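Local structure of DNA photolyase (Agrobacterium tumefaciens, 4U63) at residues Trp72-Ser77 against Trp206-Thr211. The protein probably repairs cyclobutane pyrimidine dimers in UV-damaged DNA with light, as a class III photolyase carrying FAD and a methenyltetrahydrofolate antenna. Numbering follows the deposited sequence.
Sequences WWLHHS and WKLLPT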
# COMPACT_ATOMS: atom_id res chain seq x y z
N TRP A 72 -8.65 -2.74 -9.84
CA TRP A 72 -8.49 -4.15 -10.21
C TRP A 72 -8.44 -5.01 -8.96
O TRP A 72 -9.13 -6.03 -8.88
CB TRP A 72 -7.23 -4.36 -11.04
CG TRP A 72 -6.96 -5.77 -11.43
CD1 TRP A 72 -7.34 -6.38 -12.58
CD2 TRP A 72 -6.23 -6.75 -10.67
NE1 TRP A 72 -6.91 -7.68 -12.59
CE2 TRP A 72 -6.22 -7.94 -11.43
CE3 TRP A 72 -5.59 -6.74 -9.43
CZ2 TRP A 72 -5.60 -9.11 -10.99
CZ3 TRP A 72 -4.96 -7.91 -8.99
CH2 TRP A 72 -4.98 -9.08 -9.77
N TRP A 73 -7.63 -4.59 -7.99
CA TRP A 73 -7.51 -5.30 -6.72
C TRP A 73 -8.86 -5.40 -6.01
O TRP A 73 -9.26 -6.49 -5.55
CB TRP A 73 -6.47 -4.62 -5.81
CG TRP A 73 -6.13 -5.50 -4.66
CD1 TRP A 73 -6.83 -5.64 -3.50
CD2 TRP A 73 -5.02 -6.40 -4.57
NE1 TRP A 73 -6.22 -6.56 -2.69
CE2 TRP A 73 -5.11 -7.04 -3.32
CE3 TRP A 73 -3.95 -6.72 -5.43
CZ2 TRP A 73 -4.17 -7.99 -2.89
CZ3 TRP A 73 -3.02 -7.66 -5.00
CH2 TRP A 73 -3.14 -8.29 -3.74
N LEU A 74 -9.55 -4.27 -5.91
CA LEU A 74 -10.81 -4.21 -5.18
C LEU A 74 -11.87 -5.14 -5.75
O LEU A 74 -12.58 -5.79 -5.00
CB LEU A 74 -11.36 -2.78 -5.14
CG LEU A 74 -12.72 -2.60 -4.44
CD1 LEU A 74 -12.60 -2.91 -2.96
CD2 LEU A 74 -13.28 -1.20 -4.63
N HIS A 75 -11.98 -5.17 -7.08
CA HIS A 75 -12.94 -6.07 -7.72
C HIS A 75 -12.75 -7.50 -7.22
O HIS A 75 -13.68 -8.15 -6.74
CB HIS A 75 -12.77 -6.04 -9.23
CG HIS A 75 -13.67 -6.99 -9.94
ND1 HIS A 75 -14.89 -6.60 -10.46
CD2 HIS A 75 -13.55 -8.31 -10.21
CE1 HIS A 75 -15.48 -7.64 -11.02
NE2 HIS A 75 -14.68 -8.69 -10.88
N HIS A 76 -11.53 -7.99 -7.34
CA HIS A 76 -11.23 -9.37 -6.97
C HIS A 76 -11.35 -9.59 -5.47
O HIS A 76 -11.80 -10.64 -5.03
CB HIS A 76 -9.86 -9.76 -7.47
CG HIS A 76 -9.80 -9.87 -8.95
ND1 HIS A 76 -10.54 -10.79 -9.65
CD2 HIS A 76 -9.11 -9.16 -9.87
CE1 HIS A 76 -10.31 -10.66 -10.94
NE2 HIS A 76 -9.44 -9.68 -11.10
N SER A 77 -10.96 -8.59 -4.68
CA SER A 77 -11.10 -8.65 -3.24
C SER A 77 -12.57 -8.78 -2.82
O SER A 77 -12.89 -9.59 -1.97
CB SER A 77 -10.48 -7.43 -2.58
OG SER A 77 -10.40 -7.64 -1.18
N TRP A 206 -19.90 -2.02 -11.48
CA TRP A 206 -19.02 -1.01 -10.90
C TRP A 206 -17.82 -0.65 -11.79
O TRP A 206 -17.10 0.31 -11.49
CB TRP A 206 -18.59 -1.45 -9.49
CG TRP A 206 -19.69 -1.29 -8.48
CD1 TRP A 206 -21.01 -0.99 -8.72
CD2 TRP A 206 -19.58 -1.44 -7.06
NE1 TRP A 206 -21.71 -0.93 -7.55
CE2 TRP A 206 -20.86 -1.20 -6.52
CE3 TRP A 206 -18.52 -1.74 -6.20
CZ2 TRP A 206 -21.11 -1.25 -5.15
CZ3 TRP A 206 -18.77 -1.80 -4.82
CH2 TRP A 206 -20.06 -1.55 -4.32
N LYS A 207 -17.61 -1.41 -12.87
CA LYS A 207 -16.58 -1.10 -13.88
C LYS A 207 -15.18 -0.97 -13.26
O LYS A 207 -14.40 -0.09 -13.61
CB LYS A 207 -16.95 0.19 -14.64
CG LYS A 207 -18.34 0.18 -15.28
CD LYS A 207 -18.69 1.54 -15.85
CE LYS A 207 -20.09 1.54 -16.46
NZ LYS A 207 -20.39 2.79 -17.22
N LEU A 208 -14.87 -1.87 -12.33
CA LEU A 208 -13.59 -1.83 -11.65
C LEU A 208 -12.48 -2.48 -12.45
O LEU A 208 -11.32 -2.16 -12.24
CB LEU A 208 -13.69 -2.49 -10.28
CG LEU A 208 -14.57 -1.77 -9.26
CD1 LEU A 208 -14.78 -2.66 -8.05
CD2 LEU A 208 -13.95 -0.45 -8.84
N LEU A 209 -12.83 -3.39 -13.36
CA LEU A 209 -11.83 -4.13 -14.13
C LEU A 209 -11.47 -3.46 -15.45
O LEU A 209 -12.31 -2.77 -16.03
CB LEU A 209 -12.30 -5.55 -14.42
CG LEU A 209 -12.45 -6.53 -13.27
CD1 LEU A 209 -12.88 -7.88 -13.83
CD2 LEU A 209 -11.17 -6.66 -12.45
N PRO A 210 -10.23 -3.67 -15.94
CA PRO A 210 -9.90 -3.30 -17.31
C PRO A 210 -10.69 -4.16 -18.29
O PRO A 210 -11.04 -5.30 -17.95
CB PRO A 210 -8.41 -3.61 -17.44
CG PRO A 210 -7.90 -3.76 -16.05
CD PRO A 210 -9.05 -4.19 -15.21
N THR A 211 -10.98 -3.64 -19.47
CA THR A 211 -11.71 -4.40 -20.48
C THR A 211 -10.80 -4.68 -21.67
O THR A 211 -10.23 -5.77 -21.77
CB THR A 211 -13.01 -3.66 -20.89
OG1 THR A 211 -12.70 -2.37 -21.43
CG2 THR A 211 -13.93 -3.50 -19.68
O HOH W 1 -16.35 -4.40 -11.32
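H75 ND1 and the backbone N of L208 are bridged by one water, whose oxygen lies 2.8 Å from H75 ND1. It accepts the hydrogen of L208 N, with that nitrogen 3.1 Å from the water oxygen. The water sits at the edge of the imidazole, near its plane, which probably helps to hold the ring's rotation. With CG anti to the backbone N (chi1 177°), H75 turns one ring face to L209: L209 CG stands 3.6 Å from the ring centroid and 10° off the normal, a CH-pi contact, and CD1 reaches H75 NE2 at 3.5 Å. A histidine suits this place because it offers a flat aromatic face to the leucine and a ring nitrogen to the water. The other methyl, L209 CD2, settles among H75 CB, W72 CD1 and H76 NE2. P210 CD meets the edge of the W72 indole, 3.8 Å from CD1, while H76 CD2 lies over a face of the same indole. Two branched apolar side chains, well suited to a buried place, meet where L74 CD2 lies 4.0 Å from L208 CD1. The loop 206-211 packs against helix 68-87: L74 and W206 both touch Y57 of strand 53-59, and W72 meets F219 of the antenna folate pocket edge-to-face.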